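Local coordinates for sulfate permease family protein (Vibrio cholerae, PDB 4DGH), which forms the STAS domain of a SulP family membrane protein that probably transports anions such as sulfate, at residues 7-21 against 116-128. Numbering follows the deposited sequence. Where two conformers were deposited one is given.
Sequences YELAQHGRSTLPREL and EGALSAALTEIEA
Leu123 fills the centre of the interface between helix 115-128 and the segment 7-21. CD1 reaches toward Leu9 and the His12 ring, while CD2 packs 3.7 Å from Pro18 CD. Leu21 lies against the same helix, its CD2 3.7 Å from Leu119 CD1 and its CD1 on the methyl of Ala122. Ile126 closes this apolar layer, setting CD1 against Leu21 CB. Leu21 also touches Ile51 and Ile53 of strand 51-55, which continues the layer into the sheet.

The close packing extends to two polar residues. Leu123 CB sits over the centre of the His12 imidazole, 3.8 Å from its centroid, a CH-pi contact, and ND1 donates to Glu127 OE2 at 2.7 Å in a bent bond (147°), from the syn side but somewhat out of the carboxylate plane. Glu8 fits as a knob among Glu116, Leu119, Ser120 and Leu123.

The solvent side is looser: Tyr7 and Thr124 are thinly covered, and Glu20, its chain bent at chi2 (90°), lies along Ile126 with CB 3.8 Å from CD1. A Schellman motif at Gly13 ends helix 3-11. Segments 7-11 and 116-128 thus run nearly parallel, 28° apart, beside the parallel sheet of this alpha/beta STAS domain.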
# COMPACT_ATOMS: atom_id res chain seq x y z
N TYR A 7 16.98 -16.95 15.88
CA TYR A 7 17.84 -17.20 17.03
C TYR A 7 17.05 -17.56 18.30
O TYR A 7 17.38 -18.51 19.00
CB TYR A 7 18.69 -16.01 17.38
CG TYR A 7 19.63 -16.30 18.53
CD1 TYR A 7 20.69 -17.20 18.35
CD2 TYR A 7 19.50 -15.65 19.78
CE1 TYR A 7 21.56 -17.48 19.35
CE2 TYR A 7 20.41 -15.93 20.82
CZ TYR A 7 21.41 -16.84 20.59
OH TYR A 7 22.33 -17.18 21.56
N GLU A 8 16.06 -16.74 18.62
CA GLU A 8 15.24 -17.01 19.82
C GLU A 8 14.42 -18.29 19.69
O GLU A 8 14.29 -19.06 20.67
CB GLU A 8 14.27 -15.89 20.12
CG GLU A 8 14.84 -14.79 20.90
CD GLU A 8 15.53 -15.25 22.19
OE1 GLU A 8 14.98 -16.06 22.97
OE2 GLU A 8 16.65 -14.77 22.40
N LEU A 9 13.92 -18.53 18.49
CA LEU A 9 13.23 -19.82 18.23
C LEU A 9 14.16 -21.01 18.54
O LEU A 9 13.76 -21.94 19.31
CB LEU A 9 12.65 -19.89 16.84
CG LEU A 9 11.39 -18.98 16.58
CD1 LEU A 9 11.00 -18.99 15.08
CD2 LEU A 9 10.15 -19.40 17.39
N ALA A 10 15.40 -20.95 18.03
CA ALA A 10 16.31 -22.10 18.28
C ALA A 10 16.65 -22.19 19.78
O ALA A 10 16.76 -23.31 20.33
CB ALA A 10 17.57 -21.99 17.43
N GLN A 11 16.79 -21.06 20.48
CA GLN A 11 17.01 -21.09 21.90
C GLN A 11 15.91 -21.81 22.63
O GLN A 11 16.18 -22.44 23.70
CB GLN A 11 17.21 -19.70 22.47
CG GLN A 11 18.52 -19.02 22.05
CD GLN A 11 19.77 -19.75 22.56
OE1 GLN A 11 20.55 -20.35 21.76
NE2 GLN A 11 19.98 -19.73 23.88
N HIS A 12 14.70 -21.76 22.08
CA HIS A 12 13.59 -22.51 22.63
C HIS A 12 13.29 -23.81 21.96
O HIS A 12 12.19 -24.38 22.16
CB HIS A 12 12.31 -21.63 22.67
CG HIS A 12 12.42 -20.48 23.64
ND1 HIS A 12 11.84 -20.49 24.85
CD2 HIS A 12 13.09 -19.25 23.53
CE1 HIS A 12 12.15 -19.32 25.50
NE2 HIS A 12 12.91 -18.58 24.69
N GLY A 13 14.25 -24.31 21.18
CA GLY A 13 14.14 -25.59 20.50
C GLY A 13 13.08 -25.68 19.39
O GLY A 13 12.54 -26.78 19.12
N ARG A 14 12.79 -24.55 18.74
CA ARG A 14 11.79 -24.50 17.65
C ARG A 14 12.42 -23.97 16.36
O ARG A 14 13.44 -23.30 16.40
CB ARG A 14 10.65 -23.51 18.01
CG ARG A 14 9.99 -23.74 19.36
CD ARG A 14 8.68 -22.98 19.30
NE ARG A 14 8.01 -23.26 18.02
CZ ARG A 14 6.99 -24.08 17.89
NH1 ARG A 14 6.44 -24.28 16.71
NH2 ARG A 14 6.52 -24.72 18.96
N SER A 15 11.79 -24.27 15.23
CA SER A 15 12.19 -23.70 13.94
C SER A 15 11.12 -22.72 13.42
O SER A 15 11.43 -21.83 12.61
CB SER A 15 12.40 -24.83 12.90
OG SER A 15 11.45 -25.87 13.13
N THR A 16 9.89 -22.88 13.91
CA THR A 16 8.76 -22.13 13.41
C THR A 16 8.06 -21.46 14.62
O THR A 16 8.11 -21.96 15.76
CB THR A 16 7.73 -23.00 12.65
OG1 THR A 16 7.06 -23.88 13.55
CG2 THR A 16 8.34 -23.76 11.44
N LEU A 17 7.43 -20.32 14.34
CA LEU A 17 6.72 -19.58 15.36
C LEU A 17 5.59 -20.51 15.81
O LEU A 17 4.90 -21.15 14.97
CB LEU A 17 6.06 -18.37 14.69
CG LEU A 17 6.75 -17.00 14.70
CD1 LEU A 17 5.74 -16.07 13.99
CD2 LEU A 17 7.00 -16.53 16.14
N PRO A 18 5.43 -20.67 17.12
CA PRO A 18 4.30 -21.55 17.52
C PRO A 18 2.97 -20.94 17.22
O PRO A 18 2.83 -19.70 17.10
CB PRO A 18 4.48 -21.73 19.00
CG PRO A 18 5.18 -20.46 19.43
CD PRO A 18 6.04 -19.99 18.27
N ARG A 19 1.99 -21.84 17.11
CA ARG A 19 0.63 -21.45 16.75
C ARG A 19 0.05 -20.35 17.68
O ARG A 19 -0.79 -19.54 17.23
CB ARG A 19 -0.27 -22.69 16.97
CG ARG A 19 -1.22 -22.93 15.84
CD ARG A 19 -1.85 -24.31 16.04
NE ARG A 19 -2.46 -24.26 17.36
CZ ARG A 19 -3.73 -23.93 17.53
NH1 ARG A 19 -4.49 -23.70 16.46
NH2 ARG A 19 -4.25 -23.85 18.75
N GLU A 20 0.42 -20.41 18.96
CA GLU A 20 0.01 -19.41 19.95
C GLU A 20 0.53 -17.99 19.83
O GLU A 20 -0.00 -17.13 20.54
CB GLU A 20 0.19 -19.87 21.42
CG GLU A 20 -0.54 -21.15 21.65
CD GLU A 20 0.33 -22.35 21.37
OE1 GLU A 20 1.34 -22.34 20.56
OE2 GLU A 20 0.05 -23.31 22.10
N LEU A 21 1.52 -17.71 18.96
CA LEU A 21 2.13 -16.38 18.96
C LEU A 21 2.03 -15.79 17.54
O LEU A 21 2.36 -16.47 16.55
CB LEU A 21 3.60 -16.56 19.33
CG LEU A 21 4.44 -15.30 19.26
CD1 LEU A 21 3.90 -14.34 20.31
CD2 LEU A 21 5.84 -15.70 19.61
N GLU A 116 13.59 -8.81 20.46
CA GLU A 116 14.03 -10.14 20.90
C GLU A 116 13.64 -10.37 22.35
O GLU A 116 13.30 -11.50 22.76
CB GLU A 116 15.53 -10.28 20.73
CG GLU A 116 15.90 -11.73 20.74
CD GLU A 116 17.32 -11.88 20.34
OE1 GLU A 116 17.81 -10.90 19.72
OE2 GLU A 116 17.86 -12.96 20.68
N GLY A 117 13.61 -9.31 23.14
CA GLY A 117 13.15 -9.60 24.52
C GLY A 117 11.61 -9.88 24.61
O GLY A 117 11.16 -10.70 25.44
N ALA A 118 10.82 -9.23 23.75
CA ALA A 118 9.35 -9.56 23.69
C ALA A 118 9.12 -11.00 23.22
O ALA A 118 8.29 -11.72 23.78
CB ALA A 118 8.65 -8.56 22.70
N LEU A 119 9.91 -11.42 22.21
CA LEU A 119 9.78 -12.76 21.62
C LEU A 119 10.20 -13.81 22.64
O LEU A 119 9.48 -14.81 22.85
CB LEU A 119 10.65 -12.87 20.32
CG LEU A 119 10.77 -14.33 19.69
CD1 LEU A 119 9.35 -14.69 19.31
CD2 LEU A 119 11.59 -14.25 18.43
N SER A 120 11.34 -13.60 23.28
CA SER A 120 11.80 -14.45 24.40
C SER A 120 10.73 -14.57 25.51
O SER A 120 10.30 -15.69 25.94
CB SER A 120 13.17 -13.90 24.92
OG SER A 120 13.44 -14.53 26.17
N ALA A 121 10.22 -13.43 25.97
CA ALA A 121 9.16 -13.48 26.98
C ALA A 121 7.90 -14.23 26.53
O ALA A 121 7.29 -14.96 27.34
CB ALA A 121 8.78 -12.12 27.48
N ALA A 122 7.51 -14.06 25.29
CA ALA A 122 6.27 -14.70 24.82
C ALA A 122 6.47 -16.21 24.73
O ALA A 122 5.59 -17.02 25.13
CB ALA A 122 5.91 -14.21 23.41
N LEU A 123 7.61 -16.60 24.18
CA LEU A 123 7.87 -18.06 23.99
C LEU A 123 7.96 -18.71 25.36
O LEU A 123 7.47 -19.84 25.56
CB LEU A 123 9.14 -18.30 23.22
CG LEU A 123 9.18 -17.84 21.74
CD1 LEU A 123 10.62 -17.90 21.17
CD2 LEU A 123 8.21 -18.74 21.00
N THR A 124 8.51 -18.00 26.34
CA THR A 124 8.56 -18.52 27.71
C THR A 124 7.17 -18.66 28.35
O THR A 124 6.89 -19.68 29.02
CB THR A 124 9.40 -17.58 28.58
OG1 THR A 124 10.76 -17.63 28.12
CG2 THR A 124 9.36 -17.99 30.10
N GLU A 125 6.32 -17.65 28.16
CA GLU A 125 4.95 -17.71 28.65
C GLU A 125 4.11 -18.82 27.98
O GLU A 125 3.35 -19.55 28.64
CB GLU A 125 4.25 -16.37 28.49
CG GLU A 125 2.76 -16.43 28.77
CD GLU A 125 2.15 -15.05 29.06
OE1 GLU A 125 2.86 -14.00 28.93
OE2 GLU A 125 0.96 -15.01 29.42
N ILE A 126 4.28 -19.00 26.68
CA ILE A 126 3.59 -20.09 25.98
C ILE A 126 4.04 -21.46 26.49
O ILE A 126 3.22 -22.37 26.66
CB ILE A 126 3.74 -19.95 24.44
CG1 ILE A 126 2.87 -18.77 24.00
CG2 ILE A 126 3.23 -21.21 23.74
CD1 ILE A 126 3.29 -18.01 22.74
N GLU A 127 5.34 -21.66 26.69
CA GLU A 127 5.83 -22.89 27.30
C GLU A 127 5.33 -23.17 28.73
O GLU A 127 5.23 -24.34 29.13
CB GLU A 127 7.34 -22.88 27.39
CG GLU A 127 7.99 -23.06 26.05
CD GLU A 127 9.39 -22.43 26.00
OE1 GLU A 127 9.98 -21.97 27.02
OE2 GLU A 127 9.94 -22.42 24.91
N ALA A 128 5.09 -22.14 29.52
CA ALA A 128 4.60 -22.40 30.88
C ALA A 128 3.12 -22.81 30.78
O ALA A 128 2.71 -23.76 31.44
CB ALA A 128 4.81 -21.18 31.78